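Local coordinates for SusD superfamily protein (Bacteroides fragilis, PDB 3L22) that probably binds glycans at the outer membrane as a SusD-family lipoprotein, helping to capture them for uptake, at residues A[74-79]-A[428-433]; A[82-87]-A[424-429]; A[188-193]-A[243-248]; A[249-254]-A[322-327]. All coordinates share one frame; numbering follows the deposited sequence.

Interaction 1. Residues A[74-79]-A[428-433]; sequences VGITDA and IPQVEL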
loop_
_atom_site.group_PDB
_atom_site.type_symbol
_atom_site.label_atom_id
_atom_site.label_comp_id
_atom_site.label_asym_id
_atom_site.label_seq_id
_atom_site.Cartn_x
_atom_site.Cartn_y
_atom_site.Cartn_z
ATOM N N VAL A 74 4.429 -13.296 13.449
ATOM C CA VAL A 74 4.884 -12.063 14.089
ATOM C C VAL A 74 4.280 -11.953 15.486
ATOM O O VAL A 74 3.053 -12.144 15.661
ATOM C CB VAL A 74 4.549 -10.803 13.262
ATOM C CG1 VAL A 74 4.772 -9.560 14.106
ATOM C CG2 VAL A 74 5.413 -10.781 11.988
ATOM N N GLY A 75 5.159 -11.694 16.465
ATOM C CA GLY A 75 4.801 -11.558 17.877
ATOM C C GLY A 75 4.965 -10.130 18.378
ATOM O O GLY A 75 5.243 -9.211 17.603
ATOM N N ILE A 76 4.792 -9.953 19.677
ATOM C CA ILE A 76 4.804 -8.608 20.271
ATOM C C ILE A 76 6.173 -7.924 20.278
ATOM O O ILE A 76 6.225 -6.711 20.484
ATOM C CB ILE A 76 4.181 -8.577 21.689
ATOM C CG1 ILE A 76 5.005 -9.409 22.721
ATOM C CG2 ILE A 76 2.695 -9.068 21.632
ATOM C CD1 ILE A 76 4.426 -9.362 24.194
ATOM N N THR A 77 7.268 -8.664 20.054
ATOM C CA THR A 77 8.594 -8.050 20.100
ATOM C C THR A 77 9.298 -8.023 18.758
ATOM O O THR A 77 10.389 -7.530 18.703
ATOM C CB THR A 77 9.539 -8.711 21.105
ATOM O OG1 THR A 77 9.865 -10.042 20.666
ATOM C CG2 THR A 77 8.899 -8.768 22.480
ATOM N N ASP A 78 8.698 -8.533 17.684
ATOM C CA ASP A 78 9.360 -8.515 16.371
ATOM C C ASP A 78 9.661 -7.091 15.908
ATOM O O ASP A 78 8.835 -6.201 16.053
ATOM C CB ASP A 78 8.504 -9.210 15.315
ATOM C CG ASP A 78 8.512 -10.745 15.467
ATOM O OD1 ASP A 78 7.717 -11.266 16.267
ATOM O OD2 ASP A 78 9.324 -11.416 14.798
ATOM N N ALA A 79 10.849 -6.889 15.369
ATOM C CA ALA A 79 11.302 -5.560 14.926
ATOM C C ALA A 79 10.321 -4.899 13.970
ATOM O O ALA A 79 10.057 -3.702 14.082
ATOM C CB ALA A 79 12.713 -5.639 14.309
ATOM N N ILE A 428 -0.858 -6.294 18.999
ATOM C CA ILE A 428 -0.420 -4.995 19.448
ATOM C C ILE A 428 0.975 -5.156 20.075
ATOM O O ILE A 428 1.145 -6.012 20.923
ATOM C CB ILE A 428 -1.380 -4.364 20.486
ATOM C CG1 ILE A 428 -2.794 -4.162 19.898
ATOM C CG2 ILE A 428 -0.777 -3.037 20.991
ATOM C CD1 ILE A 428 -2.867 -3.330 18.609
ATOM N N PRO A 429 1.981 -4.356 19.626
ATOM C CA PRO A 429 3.359 -4.643 20.049
ATOM C C PRO A 429 3.677 -4.244 21.461
ATOM O O PRO A 429 3.037 -3.359 22.011
ATOM C CB PRO A 429 4.222 -3.800 19.088
ATOM C CG PRO A 429 3.304 -2.692 18.692
ATOM C CD PRO A 429 1.960 -3.365 18.547
ATOM N N GLN A 430 4.706 -4.869 22.011
ATOM C CA GLN A 430 5.195 -4.548 23.361
ATOM C C GLN A 430 5.486 -3.054 23.584
ATOM O O GLN A 430 5.240 -2.560 24.683
ATOM C CB GLN A 430 6.456 -5.364 23.676
ATOM C CG GLN A 430 7.084 -5.165 25.074
ATOM C CD GLN A 430 6.191 -5.637 26.235
ATOM O OE1 GLN A 430 5.062 -6.124 26.042
ATOM N NE2 GLN A 430 6.716 -5.510 27.454
ATOM N N VAL A 431 5.991 -2.345 22.565
ATOM C CA VAL A 431 6.251 -0.902 22.732
ATOM C C VAL A 431 4.989 -0.159 23.173
ATOM O O VAL A 431 5.045 0.685 24.045
ATOM C CB VAL A 431 6.856 -0.219 21.474
ATOM C CG1 VAL A 431 8.262 -0.684 21.265
ATOM C CG2 VAL A 431 6.002 -0.459 20.223
ATOM N N GLU A 432 3.840 -0.515 22.610
ATOM C CA GLU A 432 2.577 0.077 23.021
ATOM C C GLU A 432 2.109 -0.456 24.380
ATOM O O GLU A 432 1.658 0.326 25.250
ATOM C CB GLU A 432 1.515 -0.188 21.947
ATOM C CG GLU A 432 0.132 0.417 22.191
ATOM C CD GLU A 432 0.062 1.942 22.070
ATOM O OE1 GLU A 432 1.034 2.570 21.628
ATOM O OE2 GLU A 432 -1.000 2.506 22.405
ATOM N N LEU A 433 2.216 -1.767 24.581
ATOM C CA LEU A 433 1.683 -2.396 25.793
ATOM C C LEU A 433 2.330 -1.841 27.059
ATOM O O LEU A 433 1.666 -1.739 28.087
ATOM C CB LEU A 433 1.848 -3.921 25.743
ATOM C CG LEU A 433 1.113 -4.726 24.649
ATOM C CD1 LEU A 433 1.439 -6.205 24.893
ATOM C CD2 LEU A 433 -0.393 -4.475 24.665
HETATM O O HOH W 1 7.415 -4.020 20.556
#
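I76 carries this contact, gripping the first turn of helix 430-435 with both backbone and side chain. Its carbonyl oxygen accepts from Q430 N at 2.8 Å, an almost straight bond with an N-H...O angle of 171°. Water 1 donates to the same oxygen and accepts from V431 N, so two successive amides of the helix start are served by one carbonyl and its water. The I76 side chain spreads along the loop entering the helix. Its chi1 of 65° sets CG2 beside the backbone N, where I76 CG2 lies 3.5 Å from I428 O, and sends CG1 toward Q430. The CG1 branch runs out fully extended, so that I76 CD1 reaches Q430 OE1 at 3.8 Å and packs more loosely on L433 CD1 at 4.4 Å. The Q430 chain leaves the backbone with CG opposite N, then bends at chi2 (65°), and its CB also lies close to I76 O. T77 adds only a light touch of CG2 on Q430 CB. Behind I76 the loop is braced by D78, whose OD1 accepts from G75 N at 2.6 Å, from above the carboxylate plane. Its OD2 is held by N68. The arrangement is a type I beta turn, G75 to D78, whose second residue supplies a carbonyl acceptor to the N-terminus of a short helix.

Interaction 2. Residues A[82-87]-A[424-429]; sequences ADTWTY and YTWPIP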
loop_
_atom_site.group_PDB
_atom_site.type_symbol
_atom_site.label_atom_id
_atom_site.label_comp_id
_atom_site.label_asym_id
_atom_site.label_seq_id
_atom_site.Cartn_x
_atom_site.Cartn_y
_atom_site.Cartn_z
ATOM N N ALA A 82 7.244 -3.519 16.056
ATOM C CA ALA A 82 7.620 -2.345 16.812
ATOM C C ALA A 82 7.902 -1.145 15.900
ATOM O O ALA A 82 7.446 -0.014 16.166
ATOM C CB ALA A 82 8.855 -2.661 17.680
ATOM N N ASP A 83 8.611 -1.387 14.812
ATOM C CA ASP A 83 8.949 -0.306 13.902
ATOM C C ASP A 83 7.743 0.228 13.143
ATOM O O ASP A 83 7.600 1.429 13.034
ATOM C CB ASP A 83 10.004 -0.717 12.890
ATOM C CG ASP A 83 11.383 -1.036 13.533
ATOM O OD1 ASP A 83 11.624 -0.746 14.731
ATOM O OD2 ASP A 83 12.205 -1.629 12.791
ATOM N N THR A 84 6.892 -0.652 12.618
ATOM C CA THR A 84 5.720 -0.191 11.906
ATOM C C THR A 84 4.863 0.673 12.821
ATOM O O THR A 84 4.425 1.760 12.439
ATOM C CB THR A 84 4.885 -1.364 11.376
ATOM O OG1 THR A 84 5.680 -2.113 10.439
ATOM C CG2 THR A 84 3.585 -0.837 10.721
ATOM N N TRP A 85 4.636 0.170 14.034
ATOM C CA TRP A 85 3.864 0.878 15.053
ATOM C C TRP A 85 4.476 2.245 15.407
ATOM O O TRP A 85 3.820 3.282 15.285
ATOM C CB TRP A 85 3.747 0.014 16.317
ATOM C CG TRP A 85 2.753 0.523 17.289
ATOM C CD1 TRP A 85 2.982 1.413 18.292
ATOM C CD2 TRP A 85 1.356 0.184 17.359
ATOM N NE1 TRP A 85 1.820 1.665 18.967
ATOM C CE2 TRP A 85 0.807 0.919 18.427
ATOM C CE3 TRP A 85 0.517 -0.647 16.609
ATOM C CZ2 TRP A 85 -0.543 0.839 18.783
ATOM C CZ3 TRP A 85 -0.813 -0.737 16.963
ATOM C CH2 TRP A 85 -1.329 -0.001 18.061
ATOM N N THR A 86 5.718 2.221 15.874
ATOM C CA THR A 86 6.395 3.416 16.299
ATOM C C THR A 86 6.437 4.458 15.188
ATOM O O THR A 86 6.064 5.595 15.431
ATOM C CB THR A 86 7.812 3.091 16.779
ATOM O OG1 THR A 86 7.711 2.182 17.882
ATOM C CG2 THR A 86 8.579 4.368 17.254
ATOM N N TYR A 87 6.809 4.073 13.957
ATOM C CA TYR A 87 6.982 5.100 12.909
ATOM C C TYR A 87 5.673 5.568 12.272
ATOM O O TYR A 87 5.602 6.728 11.869
ATOM C CB TYR A 87 8.099 4.716 11.903
ATOM C CG TYR A 87 9.418 4.808 12.624
ATOM C CD1 TYR A 87 9.948 3.714 13.302
ATOM C CD2 TYR A 87 10.087 6.015 12.713
ATOM C CE1 TYR A 87 11.118 3.828 14.030
ATOM C CE2 TYR A 87 11.239 6.146 13.449
ATOM C CZ TYR A 87 11.747 5.054 14.086
ATOM O OH TYR A 87 12.890 5.171 14.784
ATOM N N TYR A 424 -3.427 -14.629 11.987
ATOM C CA TYR A 424 -3.961 -13.913 10.839
ATOM C C TYR A 424 -3.573 -12.428 10.899
ATOM O O TYR A 424 -3.344 -11.785 9.852
ATOM C CB TYR A 424 -5.480 -14.028 10.787
ATOM C CG TYR A 424 -6.119 -13.693 9.441
ATOM C CD1 TYR A 424 -5.976 -14.541 8.363
ATOM C CD2 TYR A 424 -6.922 -12.585 9.274
ATOM C CE1 TYR A 424 -6.584 -14.291 7.171
ATOM C CE2 TYR A 424 -7.556 -12.329 8.040
ATOM C CZ TYR A 424 -7.355 -13.175 6.994
ATOM O OH TYR A 424 -7.972 -12.957 5.787
ATOM N N THR A 425 -3.532 -11.894 12.118
ATOM C CA THR A 425 -3.217 -10.510 12.357
ATOM C C THR A 425 -1.927 -10.414 13.180
ATOM O O THR A 425 -1.452 -11.396 13.739
ATOM C CB THR A 425 -4.331 -9.832 13.139
ATOM O OG1 THR A 425 -4.427 -10.452 14.426
ATOM C CG2 THR A 425 -5.682 -9.909 12.384
ATOM N N TRP A 426 -1.375 -9.209 13.212
ATOM C CA TRP A 426 -0.278 -8.876 14.077
ATOM C C TRP A 426 -0.857 -8.488 15.449
ATOM O O TRP A 426 -1.909 -7.852 15.511
ATOM C CB TRP A 426 0.469 -7.681 13.489
ATOM C CG TRP A 426 1.428 -7.993 12.389
ATOM C CD1 TRP A 426 1.565 -9.169 11.695
ATOM C CD2 TRP A 426 2.419 -7.112 11.882
ATOM N NE1 TRP A 426 2.590 -9.059 10.783
ATOM C CE2 TRP A 426 3.139 -7.809 10.891
ATOM C CE3 TRP A 426 2.801 -5.805 12.196
ATOM C CZ2 TRP A 426 4.190 -7.223 10.177
ATOM C CZ3 TRP A 426 3.873 -5.219 11.470
ATOM C CH2 TRP A 426 4.540 -5.928 10.496
ATOM N N PRO A 427 -0.194 -8.867 16.533
ATOM C CA PRO A 427 -0.667 -8.429 17.835
ATOM C C PRO A 427 -0.152 -7.017 18.131
ATOM O O PRO A 427 0.873 -6.598 17.583
ATOM C CB PRO A 427 -0.033 -9.444 18.783
ATOM C CG PRO A 427 1.311 -9.760 18.103
ATOM C CD PRO A 427 0.990 -9.747 16.636
ATOM N N ILE A 428 -0.858 -6.294 18.999
ATOM C CA ILE A 428 -0.420 -4.995 19.448
ATOM C C ILE A 428 0.975 -5.156 20.075
ATOM O O ILE A 428 1.145 -6.012 20.923
ATOM C CB ILE A 428 -1.380 -4.364 20.486
ATOM C CG1 ILE A 428 -2.794 -4.162 19.898
ATOM C CG2 ILE A 428 -0.777 -3.037 20.991
ATOM C CD1 ILE A 428 -2.867 -3.330 18.609
ATOM N N PRO A 429 1.981 -4.356 19.626
ATOM C CA PRO A 429 3.359 -4.643 20.049
ATOM C C PRO A 429 3.677 -4.244 21.461
ATOM O O PRO A 429 3.037 -3.359 22.011
ATOM C CB PRO A 429 4.222 -3.800 19.088
ATOM C CG PRO A 429 3.304 -2.692 18.692
ATOM C CD PRO A 429 1.960 -3.365 18.547
#
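A82 opens the contact with backbone rather than side chain: its N lies 4.3 Å from P429 CB, while its CB points away. T84 comes next and faces the indole of W426. T84 OG1 lies in the plane of that ring, at the edge, 3.7 Å from W426 CZ3. This is packing; the hydroxyl finds its hydrogen-bond partners in E80 O and S45 OG. W85 makes the main contact. With CG opposite the backbone N (chi1 -168°), its indole swings out from the helix and lies against P429. P429 CG sits over the five-membered ring of W85 in a CH-pi contact, 3.9 Å from the centroid and 30° off the normal. P429 CD lies above the rim of the six-membered ring, 3.6 Å from W85 CE3. At the far end of the indole, I428 CD1 meets CZ3 and CH2 of W85, each at 3.7 Å. The indole is fixed from its polar side too, since W85 NE1 bonds to E432 OE1. The contact is buried. It beds the start of helix 79-103 on the extended chain between strand 414-417 and helix 430-435, with V431 of that helix packing on A82, W85 and T86, and Y135 meeting the W85 ring edge-to-face.

Interaction 3. Residues A[188-193]-A[243-248]; sequences EVNTYT and PYFSQE. With ZN (zinc ion), chain E.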
loop_
_atom_site.group_PDB
_atom_site.type_symbol
_atom_site.label_atom_id
_atom_site.label_comp_id
_atom_site.label_asym_id
_atom_site.label_seq_id
_atom_site.Cartn_x
_atom_site.Cartn_y
_atom_site.Cartn_z
ATOM N N GLU A 188 -2.106 17.487 -10.932
ATOM C CA GLU A 188 -1.121 17.382 -12.004
ATOM C C GLU A 188 -0.804 15.897 -12.283
ATOM O O GLU A 188 -0.789 15.111 -11.380
ATOM C CB GLU A 188 0.178 18.093 -11.618
ATOM C CG GLU A 188 0.052 19.589 -11.512
ATOM C CD GLU A 188 1.293 20.229 -10.940
ATOM O OE1 GLU A 188 2.420 19.716 -11.117
ATOM O OE2 GLU A 188 1.152 21.303 -10.347
ATOM N N VAL A 189 -0.591 15.563 -13.542
ATOM C CA VAL A 189 -0.256 14.242 -14.018
ATOM C C VAL A 189 1.149 14.354 -14.580
ATOM O O VAL A 189 1.464 15.336 -15.201
ATOM C CB VAL A 189 -1.198 13.791 -15.157
ATOM C CG1 VAL A 189 -0.662 12.499 -15.856
ATOM C CG2 VAL A 189 -2.634 13.583 -14.619
ATOM N N ASN A 190 1.996 13.352 -14.340
ATOM C CA ASN A 190 3.349 13.298 -14.904
ATOM C C ASN A 190 4.262 14.508 -14.567
ATOM O O ASN A 190 4.985 15.017 -15.431
ATOM C CB ASN A 190 3.247 13.134 -16.428
ATOM C CG ASN A 190 4.522 12.557 -17.045
ATOM O OD1 ASN A 190 5.236 11.813 -16.397
ATOM N ND2 ASN A 190 4.818 12.942 -18.278
ATOM N N THR A 191 4.204 14.988 -13.332
ATOM C CA THR A 191 5.201 15.939 -12.818
ATOM C C THR A 191 5.686 15.399 -11.473
ATOM O O THR A 191 4.957 14.661 -10.804
ATOM C CB THR A 191 4.611 17.336 -12.619
ATOM O OG1 THR A 191 3.622 17.294 -11.564
ATOM C CG2 THR A 191 3.957 17.857 -13.940
ATOM N N TYR A 192 6.918 15.741 -11.083
ATOM C CA TYR A 192 7.451 15.364 -9.755
ATOM C C TYR A 192 6.459 15.693 -8.641
ATOM O O TYR A 192 6.145 14.859 -7.793
ATOM C CB TYR A 192 8.762 16.101 -9.514
ATOM C CG TYR A 192 9.321 15.898 -8.123
ATOM C CD1 TYR A 192 10.086 14.797 -7.828
ATOM C CD2 TYR A 192 9.087 16.827 -7.112
ATOM C CE1 TYR A 192 10.598 14.607 -6.566
ATOM C CE2 TYR A 192 9.578 16.652 -5.843
ATOM C CZ TYR A 192 10.326 15.539 -5.577
ATOM O OH TYR A 192 10.847 15.356 -4.346
ATOM N N THR A 193 5.956 16.922 -8.634
ATOM C CA THR A 193 5.058 17.370 -7.567
ATOM C C THR A 193 3.711 16.650 -7.597
ATOM O O THR A 193 3.136 16.338 -6.526
ATOM C CB THR A 193 4.870 18.869 -7.619
ATOM O OG1 THR A 193 6.169 19.485 -7.591
ATOM C CG2 THR A 193 4.091 19.351 -6.410
ATOM N N PRO A 243 12.947 8.833 -14.849
ATOM C CA PRO A 243 12.867 9.660 -13.638
ATOM C C PRO A 243 12.036 9.055 -12.498
ATOM O O PRO A 243 11.766 9.750 -11.519
ATOM C CB PRO A 243 12.219 10.947 -14.145
ATOM C CG PRO A 243 11.291 10.490 -15.260
ATOM C CD PRO A 243 12.083 9.356 -15.917
ATOM N N TYR A 244 11.685 7.785 -12.635
ATOM C CA TYR A 244 10.972 6.967 -11.664
ATOM C C TYR A 244 9.473 7.230 -11.591
ATOM O O TYR A 244 8.829 6.859 -10.611
ATOM C CB TYR A 244 11.625 6.973 -10.268
ATOM C CG TYR A 244 13.110 6.665 -10.288
ATOM C CD1 TYR A 244 13.579 5.373 -10.503
ATOM C CD2 TYR A 244 14.049 7.678 -10.150
ATOM C CE1 TYR A 244 14.937 5.105 -10.559
ATOM C CE2 TYR A 244 15.400 7.412 -10.181
ATOM C CZ TYR A 244 15.844 6.124 -10.380
ATOM O OH TYR A 244 17.204 5.875 -10.401
ATOM N N PHE A 245 8.914 7.850 -12.623
ATOM C CA PHE A 245 7.467 7.999 -12.744
ATOM C C PHE A 245 7.138 8.153 -14.219
ATOM O O PHE A 245 8.006 8.481 -15.018
ATOM C CB PHE A 245 6.932 9.210 -11.936
ATOM C CG PHE A 245 7.491 10.556 -12.354
ATOM C CD1 PHE A 245 8.688 11.026 -11.824
ATOM C CD2 PHE A 245 6.819 11.351 -13.273
ATOM C CE1 PHE A 245 9.201 12.251 -12.198
ATOM C CE2 PHE A 245 7.306 12.592 -13.637
ATOM C CZ PHE A 245 8.512 13.032 -13.133
ATOM N N SER A 246 5.876 7.931 -14.549
ATOM C CA SER A 246 5.395 7.985 -15.899
ATOM C C SER A 246 3.996 8.598 -15.858
ATOM O O SER A 246 3.494 8.958 -14.785
ATOM C CB SER A 246 5.313 6.575 -16.491
ATOM O OG SER A 246 4.224 5.827 -15.915
ATOM N N GLN A 247 3.339 8.651 -17.012
ATOM C CA GLN A 247 1.925 9.015 -17.086
ATOM C C GLN A 247 0.959 8.029 -16.391
ATOM O O GLN A 247 -0.240 8.325 -16.307
ATOM C CB GLN A 247 1.503 9.174 -18.537
ATOM C CG GLN A 247 2.145 10.464 -19.102
ATOM C CD GLN A 247 1.814 10.715 -20.520
ATOM O OE1 GLN A 247 1.266 9.846 -21.195
ATOM N NE2 GLN A 247 2.162 11.893 -21.008
ATOM N N GLU A 248 1.465 6.879 -15.942
ATOM C CA GLU A 248 0.698 5.932 -15.124
ATOM C C GLU A 248 0.733 6.238 -13.619
ATOM O O GLU A 248 -0.125 5.752 -12.869
ATOM C CB GLU A 248 1.204 4.515 -15.373
ATOM C CG GLU A 248 0.236 3.448 -14.983
ATOM C CD GLU A 248 0.776 2.026 -15.071
ATOM O OE1 GLU A 248 1.745 1.786 -15.827
ATOM O OE2 GLU A 248 0.183 1.138 -14.378
HETATM ZN ZN ZN E . -0.713 22.000 -9.745
HETATM O O HOH W 2 1.745 10.660 -13.660
HETATM O O HOH W 3 7.721 10.971 -16.791
HETATM O O HOH W 4 2.502 14.393 -19.708
#
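N190 and F245 form the close part of this contact. N190 adopts positive backbone angles, and its side chain leaves with CG opposite the backbone N (chi1 -159°). N190 OD1 reaches the rim of the F245 ring near the ring plane, 3.5 Å from F245 CD2, with amide and ring planes 69° apart. The same N190 OD1 lies 3.5 Å from S246 C. Farther along the ring, F245 CZ comes 3.8 Å from Y192 N. W321 meets the F245 ring from elsewhere in the chain. Waters 2 and 3 bridge N190 to the neighbouring carbonyls: water 2 links N190 N to S246 O, and water 3 donates to both N190 OD1 and F245 O. Toward Q247 the fit is looser. N190 ND2 is 3.7 Å from Q247 CG, the two amide planes are nearly perpendicular, and V189 CG1 stays 4.2 Å from Q247 O. At this end water 4 accepts from N190 ND2 and Q247 NE2. The two chains are therefore joined by three single-water bridges at the protein surface. Just beyond, T191 OG1 donates at 2.7 Å to E188 OE1, which accepts with its anti lone pair, and also caps G194 N. This second-shell bond probably helps orient the carboxylate whose E188 OE2 binds zinc at 2.1 Å. Residues 188-193 thus join the N-cap of helix 192-196 to a surface zinc site completed in part by D186.

Interaction 4. Residues A[249-254]-A[322-327]; sequences SIFSLP and VPIFRY. With EDO (1,2-ethanediol), chain B.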
loop_
_atom_site.group_PDB
_atom_site.type_symbol
_atom_site.label_atom_id
_atom_site.label_comp_id
_atom_site.label_asym_id
_atom_site.label_seq_id
_atom_site.Cartn_x
_atom_site.Cartn_y
_atom_site.Cartn_z
ATOM N N SER A 249 1.694 7.054 -13.182
ATOM C CA SER A 249 2.018 7.182 -11.770
ATOM C C SER A 249 1.093 8.162 -11.093
ATOM O O SER A 249 1.028 9.321 -11.486
ATOM C CB SER A 249 3.468 7.670 -11.622
ATOM O OG SER A 249 4.353 6.813 -12.305
ATOM N N ILE A 250 0.374 7.705 -10.079
ATOM C CA ILE A 250 -0.530 8.574 -9.343
ATOM C C ILE A 250 0.172 9.097 -8.112
ATOM O O ILE A 250 0.247 10.313 -7.895
ATOM C CB ILE A 250 -1.857 7.861 -8.987
ATOM C CG1 ILE A 250 -2.585 7.416 -10.274
ATOM C CG2 ILE A 250 -2.718 8.811 -8.126
ATOM C CD1 ILE A 250 -3.655 6.345 -10.106
ATOM N N PHE A 251 0.656 8.198 -7.265
ATOM C CA PHE A 251 1.331 8.614 -6.027
ATOM C C PHE A 251 2.456 7.630 -5.688
ATOM O O PHE A 251 2.227 6.404 -5.692
ATOM C CB PHE A 251 0.320 8.711 -4.859
ATOM C CG PHE A 251 0.939 9.142 -3.560
ATOM C CD1 PHE A 251 1.436 10.431 -3.412
ATOM C CD2 PHE A 251 1.045 8.256 -2.477
ATOM C CE1 PHE A 251 2.078 10.824 -2.231
ATOM C CE2 PHE A 251 1.654 8.647 -1.277
ATOM C CZ PHE A 251 2.174 9.918 -1.156
ATOM N N SER A 252 3.635 8.178 -5.383
ATOM C CA SER A 252 4.835 7.419 -5.037
ATOM C C SER A 252 5.627 8.136 -3.982
ATOM O O SER A 252 5.454 9.353 -3.752
ATOM C CB SER A 252 5.773 7.256 -6.250
ATOM O OG SER A 252 5.136 6.646 -7.343
ATOM N N LEU A 253 6.502 7.378 -3.334
ATOM C CA LEU A 253 7.439 7.922 -2.333
ATOM C C LEU A 253 8.807 8.027 -3.014
ATOM O O LEU A 253 9.393 6.982 -3.399
ATOM C CB LEU A 253 7.524 7.024 -1.100
ATOM C CG LEU A 253 6.194 6.493 -0.560
ATOM C CD1 LEU A 253 6.451 5.575 0.691
ATOM C CD2 LEU A 253 5.312 7.654 -0.225
ATOM N N PRO A 254 9.289 9.261 -3.216
ATOM C CA PRO A 254 10.540 9.460 -3.952
ATOM C C PRO A 254 11.729 9.269 -3.050
ATOM O O PRO A 254 11.592 9.401 -1.822
ATOM C CB PRO A 254 10.440 10.923 -4.393
ATOM C CG PRO A 254 9.680 11.568 -3.247
ATOM C CD PRO A 254 8.690 10.549 -2.799
ATOM N N VAL A 322 9.159 4.177 -4.553
ATOM C CA VAL A 322 8.206 3.205 -4.101
ATOM C C VAL A 322 6.843 3.644 -4.637
ATOM O O VAL A 322 6.336 4.705 -4.263
ATOM C CB VAL A 322 8.218 3.104 -2.572
ATOM C CG1 VAL A 322 7.161 2.064 -2.030
ATOM C CG2 VAL A 322 9.662 2.746 -2.121
ATOM N N PRO A 323 6.256 2.864 -5.563
ATOM C CA PRO A 323 4.960 3.181 -6.148
ATOM C C PRO A 323 3.787 2.757 -5.244
ATOM O O PRO A 323 3.604 1.549 -4.952
ATOM C CB PRO A 323 4.975 2.360 -7.425
ATOM C CG PRO A 323 5.742 1.137 -7.075
ATOM C CD PRO A 323 6.779 1.579 -6.077
ATOM N N ILE A 324 3.009 3.727 -4.778
ATOM C CA ILE A 324 1.853 3.445 -3.909
ATOM C C ILE A 324 0.607 3.206 -4.769
ATOM O O ILE A 324 -0.022 2.176 -4.648
ATOM C CB ILE A 324 1.634 4.590 -2.893
ATOM C CG1 ILE A 324 2.900 4.779 -2.013
ATOM C CG2 ILE A 324 0.392 4.376 -2.034
ATOM C CD1 ILE A 324 3.342 3.571 -1.194
ATOM N N PHE A 325 0.259 4.168 -5.614
ATOM C CA PHE A 325 -0.868 4.070 -6.527
ATOM C C PHE A 325 -0.416 4.351 -7.951
ATOM O O PHE A 325 0.226 5.393 -8.222
ATOM C CB PHE A 325 -1.945 5.122 -6.200
ATOM C CG PHE A 325 -2.472 5.071 -4.794
ATOM C CD1 PHE A 325 -2.884 3.875 -4.218
ATOM C CD2 PHE A 325 -2.614 6.253 -4.063
ATOM C CE1 PHE A 325 -3.394 3.851 -2.950
ATOM C CE2 PHE A 325 -3.110 6.237 -2.798
ATOM C CZ PHE A 325 -3.506 5.034 -2.227
ATOM N N ARG A 326 -0.775 3.462 -8.869
ATOM C CA ARG A 326 -0.654 3.738 -10.295
ATOM C C ARG A 326 -1.907 3.305 -11.031
ATOM O O ARG A 326 -2.742 2.537 -10.493
ATOM C CB ARG A 326 0.634 3.115 -10.873
ATOM C CG ARG A 326 0.771 1.662 -10.824
ATOM C CD ARG A 326 2.147 1.259 -11.345
ATOM N NE ARG A 326 2.475 -0.138 -11.148
ATOM C CZ ARG A 326 2.131 -1.159 -11.957
ATOM N NH1 ARG A 326 1.406 -0.989 -13.060
ATOM N NH2 ARG A 326 2.524 -2.396 -11.660
ATOM N N TYR A 327 -2.055 3.802 -12.256
ATOM C CA TYR A 327 -3.322 3.682 -12.959
ATOM C C TYR A 327 -3.770 2.253 -13.300
ATOM O O TYR A 327 -4.968 2.013 -13.396
ATOM C CB TYR A 327 -3.307 4.573 -14.205
ATOM C CG TYR A 327 -4.638 4.723 -14.903
ATOM C CD1 TYR A 327 -5.775 5.156 -14.227
ATOM C CD2 TYR A 327 -4.744 4.479 -16.269
ATOM C CE1 TYR A 327 -6.996 5.247 -14.876
ATOM C CE2 TYR A 327 -5.954 4.615 -16.943
ATOM C CZ TYR A 327 -7.063 5.003 -16.245
ATOM O OH TYR A 327 -8.223 5.141 -16.935
HETATM C C1 EDO B . -13.102 5.019 -16.562
HETATM O O1 EDO B . -14.170 5.750 -15.941
HETATM C C2 EDO B . -12.338 4.156 -15.555
HETATM O O2 EDO B . -10.922 4.466 -15.366
HETATM O O HOH W 5 3.000 5.499 -8.547
#
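F251 and I324 lie side by side and point the same way, with F251 CD2 3.7 Å from I324 CB. F251 CG is opposite its backbone N (chi1 -180°), which lays the ring alongside I324. I324 CG2 is shared between two rings. It meets the F251 ring at the edge, in plane, and stands 3.8 Å above the plane of the F325 ring, over its centre. The CG1 branch also borders F251 CD2 and crosses L253 at a slant, I324 CG1 lying 4.0 Å from L253 CG. I250 leans over the opposite strand: I250 CB meets F325 CB at 3.9 Å and its CD1 extends to the R326-Y327 peptide. Two classic beta bulges shape the backbone. I250 N and F251 N both donate to F325 O, and I324 N and F325 N both donate to F251 O. L253 and V322 then exchange a regular pair of bonds. Water 5 donates to F325 O and hydrogen-bonds S252 OG at 2.7 Å. One face is apolar and packs on helices 113-131 and 200-213. The other, with S249, S252, P323 and R326, is mixed: both serines pack on V195, and R326 forms salt bridges with E248, E388 and E392, which probably compensate its buried positive charge.

The four contacts form two groups. Interactions 1 and 2 share I428 and P429, have centres about 6 Å apart, and join the chain around the start of helix 79-103 to the C-terminal region. Interactions 3 and 4 lie about 9 Å apart between centres and follow one another along the chain. Both are nested inside the long loops closed by 1 and 2. Residues 243-248 run directly into strand 249-253, and E248 O also meets Y327 N, so the two contacts touch. Interaction 3 is at the surface; interaction 4 is buried. The centres of 1 and 3 are about 37 Å apart, on opposite sides of the chain's centre. Interactions 1 and 2 thus provide the long-range closure, and 3 and 4 are more local ties inside it, in a body of helices and loops with little strand.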